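Local atomic coordinates of glutathione transferase (PDB entry 4F0C), a protein that probably conjugates glutathione to electrophilic substrates, as a dimeric fungal glutathione transferase of the Ure2p class, and here holds oxidized glutathione disulfide. Residues N17-D22 against L217-E222; I171-W176 against H201-A206. All blocks are in the same frame, centred on the assembly; numbering follows the deposited sequence.

Contact 1: residues N17-D22 against L217-E222. With GDS (oxidized glutathione disulfide), chain B.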
ATOM      1  N   ASN A  17       7.925  10.240   2.396  1.00 11.00           N
ATOM      2  CA  ASN A  17       6.937   9.965   1.360  1.00  8.23           C
ATOM      3  C   ASN A  17       6.597  11.084   0.371  1.00 12.63           C
ATOM      4  O   ASN A  17       6.351  10.819  -0.807  1.00 10.85           O
ATOM      5  CB  ASN A  17       5.662   9.404   2.001  1.00 10.26           C
ATOM      6  CG  ASN A  17       5.868   7.996   2.489  1.00 12.14           C
ATOM      7  OD1 ASN A  17       6.287   7.138   1.716  1.00 11.77           O
ATOM      8  ND2 ASN A  17       5.677   7.772   3.769  1.00  8.78           N
ATOM      9  N   GLY A  18       6.555  12.328   0.826  1.00  9.45           N
ATOM     10  CA  GLY A  18       6.236  13.386  -0.123  1.00  9.73           C
ATOM     11  C   GLY A  18       7.300  13.563  -1.201  1.00 15.12           C
ATOM     12  O   GLY A  18       7.034  14.155  -2.253  1.00 11.36           O
ATOM     13  N   TRP A  19       8.511  13.076  -0.938  1.00 13.14           N
ATOM     14  CA  TRP A  19       9.636  13.298  -1.876  1.00 10.68           C
ATOM     15  C   TRP A  19       9.490  12.492  -3.164  1.00 10.43           C
ATOM     16  O   TRP A  19      10.059  12.864  -4.184  1.00 10.67           O
ATOM     17  CB  TRP A  19      10.999  13.059  -1.172  1.00  9.60           C
ATOM     18  CG  TRP A  19      11.158  14.126  -0.115  1.00 13.44           C
ATOM     19  CD1 TRP A  19      10.905  14.004   1.240  1.00 10.97           C
ATOM     20  CD2 TRP A  19      11.468  15.520  -0.344  1.00 12.56           C
ATOM     21  NE1 TRP A  19      11.085  15.229   1.856  1.00 15.15           N
ATOM     22  CE2 TRP A  19      11.433  16.169   0.914  1.00 16.64           C
ATOM     23  CE3 TRP A  19      11.813  16.267  -1.481  1.00 12.07           C
ATOM     24  CZ2 TRP A  19      11.692  17.545   1.059  1.00 14.77           C
ATOM     25  CZ3 TRP A  19      12.082  17.644  -1.326  1.00 15.76           C
ATOM     26  CH2 TRP A  19      12.005  18.259  -0.069  1.00 14.54           C
ATOM     27  N   LYS A  20       8.707  11.405  -3.130  1.00 12.99           N
ATOM     28  CA  LYS A  20       8.365  10.704  -4.370  1.00 10.51           C
ATOM     29  C   LYS A  20       7.692  11.661  -5.333  1.00 10.52           C
ATOM     30  O   LYS A  20       7.974  11.656  -6.541  1.00 10.03           O
ATOM     31  CB  LYS A  20       7.343   9.581  -4.128  1.00  9.82           C
ATOM     32  CG  LYS A  20       7.778   8.483  -3.136  1.00  6.91           C
ATOM     33  CD  LYS A  20       6.546   7.571  -2.931  1.00  5.68           C
ATOM     34  CE  LYS A  20       6.676   6.680  -1.681  1.00 12.46           C
ATOM     35  NZ  LYS A  20       5.360   5.955  -1.471  1.00  8.85           N
ATOM     36  N   VAL A  21       6.748  12.442  -4.799  1.00 10.14           N
ATOM     37  CA  VAL A  21       5.973  13.353  -5.621  1.00  9.24           C
ATOM     38  C   VAL A  21       6.854  14.519  -6.074  1.00 10.28           C
ATOM     39  O   VAL A  21       6.794  14.918  -7.220  1.00 10.01           O
ATOM     40  CB  VAL A  21       4.767  13.900  -4.850  1.00  7.47           C
ATOM     41  CG1 VAL A  21       3.972  14.855  -5.717  1.00  8.97           C
ATOM     42  CG2 VAL A  21       3.861  12.708  -4.417  1.00  7.69           C
ATOM     43  N   ASP A  22       7.626  15.089  -5.150  1.00  7.63           N
ATOM     44  CA  ASP A  22       8.604  16.117  -5.526  1.00 13.87           C
ATOM     45  C   ASP A  22       9.482  15.648  -6.712  1.00 16.92           C
ATOM     46  O   ASP A  22       9.674  16.389  -7.686  1.00 12.31           O
ATOM     47  CB  ASP A  22       9.453  16.465  -4.293  1.00 13.65           C
ATOM     48  CG  ASP A  22      10.483  17.565  -4.564  1.00 17.78           C
ATOM     49  OD1 ASP A  22      11.591  17.259  -5.080  1.00 14.58           O
ATOM     50  OD2 ASP A  22      10.176  18.724  -4.239  1.00 13.93           O
ATOM     51  N   LEU A 217      16.734  15.235  -4.011  1.00 13.69           N
ATOM     52  CA  LEU A 217      17.452  14.775  -2.815  1.00 16.37           C
ATOM     53  C   LEU A 217      18.227  15.928  -2.183  1.00 16.66           C
ATOM     54  O   LEU A 217      18.315  16.036  -0.958  1.00 16.95           O
ATOM     55  CB  LEU A 217      18.392  13.605  -3.151  1.00 18.03           C
ATOM     56  CG  LEU A 217      17.696  12.305  -3.578  1.00 18.51           C
ATOM     57  CD1 LEU A 217      18.707  11.283  -4.151  1.00 18.28           C
ATOM     58  CD2 LEU A 217      16.884  11.695  -2.408  1.00 16.81           C
ATOM     59  N   LYS A 218      18.747  16.809  -3.028  1.00 20.24           N
ATOM     60  CA  LYS A 218      19.554  17.925  -2.541  1.00 21.87           C
ATOM     61  C   LYS A 218      18.624  18.926  -1.841  1.00 20.93           C
ATOM     62  O   LYS A 218      18.966  19.499  -0.817  1.00 20.25           O
ATOM     63  CB  LYS A 218      20.318  18.573  -3.696  1.00 20.56           C
ATOM     64  CG  LYS A 218      21.128  19.827  -3.312  1.00 31.91           C
ATOM     65  CD  LYS A 218      21.808  20.458  -4.534  1.00 45.23           C
ATOM     66  CE  LYS A 218      22.757  21.607  -4.143  1.00 48.57           C
ATOM     67  NZ  LYS A 218      23.399  22.254  -5.334  1.00 51.46           N
ATOM     68  N   THR A 219      17.433  19.111  -2.400  1.00 21.74           N
ATOM     69  CA  THR A 219      16.440  20.030  -1.858  1.00 16.97           C
ATOM     70  C   THR A 219      15.995  19.540  -0.485  1.00 20.43           C
ATOM     71  O   THR A 219      15.848  20.326   0.458  1.00 18.44           O
ATOM     72  CB  THR A 219      15.220  20.121  -2.809  1.00 20.96           C
ATOM     73  OG1 THR A 219      15.635  20.678  -4.062  1.00 21.35           O
ATOM     74  CG2 THR A 219      14.105  21.000  -2.219  1.00 23.29           C
ATOM     75  N   LYS A 220      15.779  18.230  -0.368  1.00 16.04           N
ATOM     76  CA  LYS A 220      15.403  17.656   0.913  1.00 15.26           C
ATOM     77  C   LYS A 220      16.474  17.892   1.971  1.00 19.73           C
ATOM     78  O   LYS A 220      16.144  18.276   3.097  1.00 19.74           O
ATOM     79  CB  LYS A 220      15.069  16.157   0.770  1.00 13.61           C
ATOM     80  CG  LYS A 220      14.843  15.404   2.082  1.00 22.86           C
ATOM     81  CD  LYS A 220      14.428  13.955   1.782  1.00 19.07           C
ATOM     82  CE  LYS A 220      13.807  13.233   2.980  1.00 23.53           C
ATOM     83  NZ  LYS A 220      14.660  13.351   4.176  1.00 38.80           N
ATOM     84  N   ALA A 221      17.743  17.653   1.619  1.00 18.92           N
ATOM     85  CA  ALA A 221      18.837  17.806   2.576  1.00 21.10           C
ATOM     86  C   ALA A 221      18.913  19.257   3.065  1.00 26.43           C
ATOM     87  O   ALA A 221      19.111  19.525   4.254  1.00 25.12           O
ATOM     88  CB  ALA A 221      20.184  17.360   1.942  1.00 21.10           C
ATOM     89  N   GLU A 222      18.746  20.196   2.140  1.00 26.97           N
ATOM     90  CA  GLU A 222      18.758  21.614   2.477  1.00 28.23           C
ATOM     91  C   GLU A 222      17.569  21.991   3.353  1.00 23.92           C
ATOM     92  O   GLU A 222      17.721  22.752   4.299  1.00 23.58           O
ATOM     93  CB  GLU A 222      18.805  22.485   1.209  1.00 33.32           C
ATOM     94  CG  GLU A 222      20.056  22.239   0.364  1.00 40.63           C
ATOM     95  CD  GLU A 222      20.089  23.038  -0.939  1.00 52.52           C
ATOM     96  OE1 GLU A 222      21.213  23.350  -1.398  1.00 52.18           O
ATOM     97  OE2 GLU A 222      19.009  23.340  -1.510  1.00 52.68           O
TER
HETATM   98  N1  GDS B 301       0.851   5.412   2.686  1.00  7.86           N
HETATM   99  CA1 GDS B 301       1.083   6.885   2.938  1.00 11.40           C
HETATM  100  C1  GDS B 301       1.680   7.597   1.661  1.00 10.14           C
HETATM  101  OE1 GDS B 301       2.469   6.950   0.908  1.00 11.70           O
HETATM  102  OE2 GDS B 301       1.268   8.768   1.422  1.00 11.88           O
HETATM  103  CB1 GDS B 301       2.053   7.126   4.149  1.00  9.63           C
HETATM  104  CG1 GDS B 301       2.272   8.636   4.396  1.00 13.74           C
HETATM  105  CD1 GDS B 301       3.060   8.812   5.655  1.00 16.41           C
HETATM  106  O1  GDS B 301       3.486   7.902   6.346  1.00 14.96           O
HETATM  107  N2  GDS B 301       3.287  10.132   5.990  1.00 15.70           N
HETATM  108  CA2 GDS B 301       4.023  10.502   7.215  1.00 14.28           C
HETATM  109  C2  GDS B 301       3.144  11.334   8.116  1.00 14.39           C
HETATM  110  O2  GDS B 301       2.436  12.223   7.633  1.00 14.79           O
HETATM  111  CB2 GDS B 301       5.229  11.411   6.882  1.00 18.74           C
HETATM  112  SG2 GDS B 301       6.523  10.443   6.074  1.00 20.16           S
HETATM  113  N3  GDS B 301       3.245  11.111   9.443  1.00 17.08           N
HETATM  114  CA3 GDS B 301       2.464  11.905  10.351  1.00 23.21           C
HETATM  115  C3  GDS B 301       1.790  11.027  11.399  1.00 23.71           C
HETATM  116  OE3 GDS B 301       1.280  11.588  12.393  1.00 29.19           O
HETATM  117  OE4 GDS B 301       1.748   9.812  11.133  1.00 26.25           O
HETATM  118  N4  GDS B 301       5.124   5.618   6.872  1.00 16.15           N
HETATM  119  CA4 GDS B 301       4.842   4.255   6.402  1.00 11.59           C
HETATM  120  C4  GDS B 301       4.717   4.290   4.850  1.00 12.91           C
HETATM  121  OE5 GDS B 301       5.398   5.132   4.211  1.00 12.57           O
HETATM  122  OE6 GDS B 301       3.941   3.447   4.355  1.00 12.99           O
HETATM  123  C5  GDS B 301       5.927   5.835   7.965  1.00 19.18           C
HETATM  124  O5  GDS B 301       6.460   4.930   8.610  1.00 18.09           O
HETATM  125  CA5 GDS B 301       6.187   7.276   8.382  1.00 17.46           C
HETATM  126  N5  GDS B 301       6.448   7.358   9.846  1.00 16.28           N
HETATM  127  CB5 GDS B 301       7.399   7.776   7.588  1.00 18.22           C
HETATM  128  SG5 GDS B 301       7.567   9.595   7.745  1.00 20.81           S
HETATM  129  CA6 GDS B 301       3.610   7.542  12.845  1.00 24.53           C
HETATM  130  C6  GDS B 301       3.979   6.191  13.579  1.00 26.85           C
HETATM  131  OE7 GDS B 301       3.459   5.958  14.692  1.00 28.20           O
HETATM  132  OE8 GDS B 301       4.768   5.426  12.984  1.00 26.92           O
HETATM  133  N6  GDS B 301       2.358   8.079  13.378  1.00 24.14           N
HETATM  134  CB6 GDS B 301       4.813   8.513  13.034  1.00 20.34           C
HETATM  135  CG6 GDS B 301       6.013   8.158  12.142  1.00 18.60           C
HETATM  136  CD6 GDS B 301       5.621   8.158  10.671  1.00 22.20           C
HETATM  137  O6  GDS B 301       4.691   8.805  10.174  1.00 21.34           O
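Lys220 lays its aliphatic chain over one face of the Trp19 indole, and this overlap makes up most of the contact between 17-22 and 217-222. Its CB stands 3.5 Å from the centroid of the Trp19 six-membered ring and only 8° off the ring normal, a CH-pi contact. CD and CE follow over the pyrrole side, where Lys220 CE comes within 3.5 Å of Trp19 CD1. Having CG anti to the backbone N (chi1 172°) starts the chain across the indole, and a bend at chi4 then turns the ammonium away from the ring to the carbonyl O of Val14, with a weak bond to that of Gln13. Thr219 meets the rim instead: its CG2 lies near the ring plane, 4.0 Å from Trp19 CZ3, while its hydroxyl bonds back to Glu215 O within the helix. Trp19 NE1 is spent on His12 O, which helps fix the rotation of the indole under the lysine. With an alanine in place of Trp19, the Lys220 methylenes would probably lose the flat surface they rest on and a gap would open between the two helices.

On the ligand side of helix 18-28, Asn17 ND2 donates to the GDS carboxylate oxygen OE5 at 2.7 Å, with an N-H...O angle of 146°. Asn17 OD1 accepts from Trp176 NE1, which orients the amide for that bond. Lys20 NZ, 3.9 Å from GDS OE1, is anchored by Asp75, Ser74 and Gln109. The first helix of the thioredoxin-like domain thus carries glutathione-site residues at its N-terminal end and packs through Trp19 on the C-terminal helix 211-227, an interdomain contact within one subunit of the GST fold.

Contact 2: residues I171-W176 against H201-A206. With GDS (oxidized glutathione disulfide), chain B.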
ATOM      1  N   ILE A 171      10.423   5.041  -9.695  1.00  9.36           N
ATOM      2  CA  ILE A 171      10.677   6.265  -8.940  1.00 13.17           C
ATOM      3  C   ILE A 171      10.116   6.144  -7.524  1.00 10.18           C
ATOM      4  O   ILE A 171      10.717   6.640  -6.564  1.00 11.13           O
ATOM      5  CB  ILE A 171      10.083   7.505  -9.650  1.00 14.00           C
ATOM      6  CG1 ILE A 171      10.792   7.724 -11.004  1.00 13.62           C
ATOM      7  CG2 ILE A 171      10.203   8.774  -8.768  1.00 16.27           C
ATOM      8  CD1 ILE A 171      10.097   8.811 -11.860  1.00 13.48           C
ATOM      9  N   SER A 172       8.986   5.450  -7.399  1.00  8.11           N
ATOM     10  CA  SER A 172       8.286   5.351  -6.118  1.00 10.35           C
ATOM     11  C   SER A 172       9.131   4.696  -5.025  1.00 10.47           C
ATOM     12  O   SER A 172       8.907   4.954  -3.847  1.00  8.38           O
ATOM     13  CB  SER A 172       6.947   4.583  -6.288  1.00 11.42           C
ATOM     14  OG  SER A 172       7.217   3.189  -6.428  1.00 11.20           O
ATOM     15  N   PHE A 173      10.116   3.877  -5.412  1.00  8.19           N
ATOM     16  CA  PHE A 173      10.959   3.159  -4.447  1.00  7.98           C
ATOM     17  C   PHE A 173      12.173   3.946  -3.975  1.00 10.67           C
ATOM     18  O   PHE A 173      12.830   3.548  -2.998  1.00 10.06           O
ATOM     19  CB  PHE A 173      11.511   1.842  -5.052  1.00  7.04           C
ATOM     20  CG  PHE A 173      10.509   0.728  -5.132  1.00  7.92           C
ATOM     21  CD1 PHE A 173      10.444  -0.230  -4.135  1.00  8.48           C
ATOM     22  CD2 PHE A 173       9.663   0.604  -6.229  1.00  9.02           C
ATOM     23  CE1 PHE A 173       9.520  -1.274  -4.216  1.00  8.54           C
ATOM     24  CE2 PHE A 173       8.743  -0.428  -6.314  1.00  7.94           C
ATOM     25  CZ  PHE A 173       8.682  -1.390  -5.308  1.00  8.91           C
ATOM     26  N   VAL A 174      12.506   5.024  -4.683  1.00 10.65           N
ATOM     27  CA  VAL A 174      13.812   5.651  -4.507  1.00 12.16           C
ATOM     28  C   VAL A 174      14.011   6.195  -3.095  1.00 17.89           C
ATOM     29  O   VAL A 174      15.028   5.900  -2.462  1.00 12.30           O
ATOM     30  CB  VAL A 174      14.049   6.773  -5.552  1.00 10.33           C
ATOM     31  CG1 VAL A 174      15.333   7.544  -5.209  1.00 14.11           C
ATOM     32  CG2 VAL A 174      14.160   6.146  -6.950  1.00 11.20           C
ATOM     33  N   ILE A 175      13.055   6.988  -2.597  1.00 13.77           N
ATOM     34  CA  ILE A 175      13.322   7.720  -1.341  1.00 12.03           C
ATOM     35  C   ILE A 175      13.507   6.776  -0.135  1.00 12.42           C
ATOM     36  O   ILE A 175      14.463   6.948   0.639  1.00 11.64           O
ATOM     37  CB  ILE A 175      12.320   8.873  -1.054  1.00 11.32           C
ATOM     38  CG1 ILE A 175      12.833   9.769   0.089  1.00 13.14           C
ATOM     39  CG2 ILE A 175      10.894   8.334  -0.771  1.00  8.54           C
ATOM     40  CD1 ILE A 175      14.059  10.637  -0.274  1.00 12.79           C
ATOM     41  N   TRP A 176      12.656   5.753  -0.014  1.00 12.23           N
ATOM     42  CA  TRP A 176      12.833   4.797   1.084  1.00 12.35           C
ATOM     43  C   TRP A 176      14.090   3.942   0.920  1.00 14.69           C
ATOM     44  O   TRP A 176      14.716   3.556   1.918  1.00 14.18           O
ATOM     45  CB  TRP A 176      11.610   3.900   1.256  1.00  8.53           C
ATOM     46  CG  TRP A 176      10.494   4.534   2.057  1.00 13.07           C
ATOM     47  CD1 TRP A 176       9.282   4.977   1.579  1.00  9.08           C
ATOM     48  CD2 TRP A 176      10.484   4.789   3.475  1.00 12.92           C
ATOM     49  NE1 TRP A 176       8.537   5.487   2.612  1.00 11.76           N
ATOM     50  CE2 TRP A 176       9.240   5.371   3.784  1.00 13.35           C
ATOM     51  CE3 TRP A 176      11.401   4.550   4.515  1.00 13.43           C
ATOM     52  CZ2 TRP A 176       8.890   5.748   5.083  1.00 12.53           C
ATOM     53  CZ3 TRP A 176      11.056   4.923   5.811  1.00 13.32           C
ATOM     54  CH2 TRP A 176       9.813   5.511   6.084  1.00 11.75           C
ATOM     55  N   HIS A 201      21.555  -2.088  -6.500  1.00 12.41           N
ATOM     56  CA  HIS A 201      22.482  -0.954  -6.457  1.00 13.07           C
ATOM     57  C   HIS A 201      22.587  -0.267  -7.822  1.00 16.01           C
ATOM     58  O   HIS A 201      22.625   0.966  -7.896  1.00 14.90           O
ATOM     59  CB  HIS A 201      23.865  -1.403  -5.981  1.00 15.16           C
ATOM     60  CG  HIS A 201      24.922  -0.334  -6.070  1.00 18.26           C
ATOM     61  ND1 HIS A 201      25.824  -0.261  -7.113  1.00 19.91           N
ATOM     62  CD2 HIS A 201      25.236   0.683  -5.231  1.00 21.97           C
ATOM     63  CE1 HIS A 201      26.634   0.768  -6.922  1.00 19.17           C
ATOM     64  NE2 HIS A 201      26.306   1.351  -5.784  1.00 20.17           N
ATOM     65  N   ARG A 202      22.675  -1.066  -8.890  1.00 15.03           N
ATOM     66  CA  ARG A 202      22.770  -0.518 -10.259  1.00 14.72           C
ATOM     67  C   ARG A 202      21.573   0.376 -10.565  1.00 14.13           C
ATOM     68  O   ARG A 202      21.711   1.508 -11.045  1.00 14.50           O
ATOM     69  CB  ARG A 202      22.786  -1.664 -11.272  1.00 13.76           C
ATOM     70  CG  ARG A 202      22.837  -1.239 -12.735  1.00 17.50           C
ATOM     71  CD  ARG A 202      22.262  -2.337 -13.650  1.00 16.18           C
ATOM     72  NE  ARG A 202      20.803  -2.382 -13.620  1.00 14.10           N
ATOM     73  CZ  ARG A 202      20.086  -3.479 -13.357  1.00 17.08           C
ATOM     74  NH1 ARG A 202      20.701  -4.646 -13.097  1.00 18.36           N
ATOM     75  NH2 ARG A 202      18.756  -3.417 -13.383  1.00 15.00           N
ATOM     76  N   TRP A 203      20.388  -0.156 -10.282  1.00 12.92           N
ATOM     77  CA  TRP A 203      19.129   0.529 -10.577  1.00 13.10           C
ATOM     78  C   TRP A 203      18.954   1.762  -9.709  1.00 16.43           C
ATOM     79  O   TRP A 203      18.611   2.851 -10.203  1.00 14.35           O
ATOM     80  CB  TRP A 203      18.021  -0.484 -10.336  1.00 10.72           C
ATOM     81  CG  TRP A 203      16.551  -0.086 -10.243  1.00 10.08           C
ATOM     82  CD1 TRP A 203      15.703   0.180 -11.272  1.00 10.86           C
ATOM     83  CD2 TRP A 203      15.748  -0.121  -9.056  1.00 11.84           C
ATOM     84  NE1 TRP A 203      14.411   0.352 -10.799  1.00 12.07           N
ATOM     85  CE2 TRP A 203      14.416   0.152  -9.439  1.00 12.10           C
ATOM     86  CE3 TRP A 203      16.032  -0.361  -7.696  1.00 11.91           C
ATOM     87  CZ2 TRP A 203      13.368   0.211  -8.513  1.00 11.94           C
ATOM     88  CZ3 TRP A 203      14.990  -0.307  -6.777  1.00 11.19           C
ATOM     89  CH2 TRP A 203      13.674  -0.023  -7.192  1.00 11.99           C
ATOM     90  N   HIS A 204      19.187   1.604  -8.410  1.00 12.68           N
ATOM     91  CA  HIS A 204      19.087   2.747  -7.488  1.00 12.53           C
ATOM     92  C   HIS A 204      20.069   3.835  -7.897  1.00 15.35           C
ATOM     93  O   HIS A 204      19.741   5.017  -7.907  1.00 13.17           O
ATOM     94  CB  HIS A 204      19.363   2.306  -6.049  1.00 16.55           C
ATOM     95  CG  HIS A 204      19.185   3.399  -5.040  1.00 15.48           C
ATOM     96  ND1 HIS A 204      17.942   3.847  -4.644  1.00 14.90           N
ATOM     97  CD2 HIS A 204      20.090   4.129  -4.345  1.00 13.35           C
ATOM     98  CE1 HIS A 204      18.092   4.819  -3.756  1.00 14.20           C
ATOM     99  NE2 HIS A 204      19.384   5.005  -3.552  1.00 14.37           N
ATOM    100  N   THR A 205      21.291   3.453  -8.259  1.00 15.02           N
ATOM    101  CA  THR A 205      22.286   4.461  -8.612  1.00 16.63           C
ATOM    102  C   THR A 205      21.885   5.191  -9.878  1.00 17.28           C
ATOM    103  O   THR A 205      22.084   6.405  -9.997  1.00 16.98           O
ATOM    104  CB  THR A 205      23.706   3.829  -8.762  1.00 20.22           C
ATOM    105  OG1 THR A 205      24.070   3.259  -7.506  1.00 19.75           O
ATOM    106  CG2 THR A 205      24.766   4.876  -9.200  1.00 23.84           C
ATOM    107  N   ALA A 206      21.329   4.456 -10.833  1.00 16.50           N
ATOM    108  CA  ALA A 206      20.904   5.083 -12.067  1.00 19.38           C
ATOM    109  C   ALA A 206      19.797   6.114 -11.751  1.00 20.12           C
ATOM    110  O   ALA A 206      19.797   7.216 -12.302  1.00 18.00           O
ATOM    111  CB  ALA A 206      20.432   4.042 -13.081  1.00 18.88           C
TER
HETATM  112  N1  GDS B 301       0.851   5.412   2.686  1.00  7.86           N
HETATM  113  CA1 GDS B 301       1.083   6.885   2.938  1.00 11.40           C
HETATM  114  C1  GDS B 301       1.680   7.597   1.661  1.00 10.14           C
HETATM  115  OE1 GDS B 301       2.469   6.950   0.908  1.00 11.70           O
HETATM  116  OE2 GDS B 301       1.268   8.768   1.422  1.00 11.88           O
HETATM  117  CB1 GDS B 301       2.053   7.126   4.149  1.00  9.63           C
HETATM  118  CG1 GDS B 301       2.272   8.636   4.396  1.00 13.74           C
HETATM  119  CD1 GDS B 301       3.060   8.812   5.655  1.00 16.41           C
HETATM  120  O1  GDS B 301       3.486   7.902   6.346  1.00 14.96           O
HETATM  121  N2  GDS B 301       3.287  10.132   5.990  1.00 15.70           N
HETATM  122  CA2 GDS B 301       4.023  10.502   7.215  1.00 14.28           C
HETATM  123  C2  GDS B 301       3.144  11.334   8.116  1.00 14.39           C
HETATM  124  O2  GDS B 301       2.436  12.223   7.633  1.00 14.79           O
HETATM  125  CB2 GDS B 301       5.229  11.411   6.882  1.00 18.74           C
HETATM  126  SG2 GDS B 301       6.523  10.443   6.074  1.00 20.16           S
HETATM  127  N3  GDS B 301       3.245  11.111   9.443  1.00 17.08           N
HETATM  128  CA3 GDS B 301       2.464  11.905  10.351  1.00 23.21           C
HETATM  129  C3  GDS B 301       1.790  11.027  11.399  1.00 23.71           C
HETATM  130  OE3 GDS B 301       1.280  11.588  12.393  1.00 29.19           O
HETATM  131  OE4 GDS B 301       1.748   9.812  11.133  1.00 26.25           O
HETATM  132  N4  GDS B 301       5.124   5.618   6.872  1.00 16.15           N
HETATM  133  CA4 GDS B 301       4.842   4.255   6.402  1.00 11.59           C
HETATM  134  C4  GDS B 301       4.717   4.290   4.850  1.00 12.91           C
HETATM  135  OE5 GDS B 301       5.398   5.132   4.211  1.00 12.57           O
HETATM  136  OE6 GDS B 301       3.941   3.447   4.355  1.00 12.99           O
HETATM  137  C5  GDS B 301       5.927   5.835   7.965  1.00 19.18           C
HETATM  138  O5  GDS B 301       6.460   4.930   8.610  1.00 18.09           O
HETATM  139  CA5 GDS B 301       6.187   7.276   8.382  1.00 17.46           C
HETATM  140  N5  GDS B 301       6.448   7.358   9.846  1.00 16.28           N
HETATM  141  CB5 GDS B 301       7.399   7.776   7.588  1.00 18.22           C
HETATM  142  SG5 GDS B 301       7.567   9.595   7.745  1.00 20.81           S
HETATM  143  CA6 GDS B 301       3.610   7.542  12.845  1.00 24.53           C
HETATM  144  C6  GDS B 301       3.979   6.191  13.579  1.00 26.85           C
HETATM  145  OE7 GDS B 301       3.459   5.958  14.692  1.00 28.20           O
HETATM  146  OE8 GDS B 301       4.768   5.426  12.984  1.00 26.92           O
HETATM  147  N6  GDS B 301       2.358   8.079  13.378  1.00 24.14           N
HETATM  148  CB6 GDS B 301       4.813   8.513  13.034  1.00 20.34           C
HETATM  149  CG6 GDS B 301       6.013   8.158  12.142  1.00 18.60           C
HETATM  150  CD6 GDS B 301       5.621   8.158  10.671  1.00 22.20           C
HETATM  151  O6  GDS B 301       4.691   8.805  10.174  1.00 21.34           O
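Phe173 and Trp203 make the tight half of this contact, the rim of the indole reaching the phenyl side chain at its root. Trp203 CH2 lies 3.6 Å from Phe173 CB and 3.9 Å from Phe173 CG, the latter near the indole plane. The rings form an offset edge-to-face pair, the edge of Trp203 toward the face of Phe173, with centroids 5.9 Å apart and planes at 61°. CG of Trp203 is anti to the backbone N (chi1 167°), which carries the far end of the indole out from helix 198-209 to Phe173. Trp203 NE1 is held by Asp170 OD1, just ahead of the 171-176 segment, so the same indole is tied at its pyrrole side and packed at its far end. Leu151 and Leu161 touch both aromatic side chains, closing them into the interior of the all-helical C-terminal domain of the GST fold, where the junction of helices 168-172 and 174-184 packs against helix 198-209.

The His204 half, also buried, is looser between side chains: the nearest pair there is Val174 CG1 to His204 CE1 at 4.1 Å. The imidazole comes edge-on to the backbone instead, with His204 CE1 3.5 Å from Val174 O in the ring plane, a close approach rather than a hydrogen bond. Farther out, partly exposed Thr205 bonds through OG1 to His201 O, 2.7 Å away; its own N reaches that oxygen from the other face of the carbonyl plane. Exposed Arg202 extends to Leu155 O.

Away from helix 198-209, Trp176 turns its indole to GDS: CZ2 and CH2 each pack 3.6 Å from the cysteinyl carbon CB5.

Overall arrangement
From the N terminus, the chain passes strand 7-11 and enters helix 18-28, where the first half of contact 1 lies; its partner comes only on the last helix, 211-227, so this contact closes a loop spanning most of the protein. Contact 2 closes a short loop, from 171-176 to 201-206, wholly within that larger one. The first ties the thioredoxin-like domain to the C-terminal helix, the second joins helices inside the C-terminal domain. Helices 198-209 and 211-227 are consecutive, and Ile175 bridges the two contacts by packing on Leu217 and Lys20. Both first segments, 17-22 and 171-176, also reach the same GDS molecule.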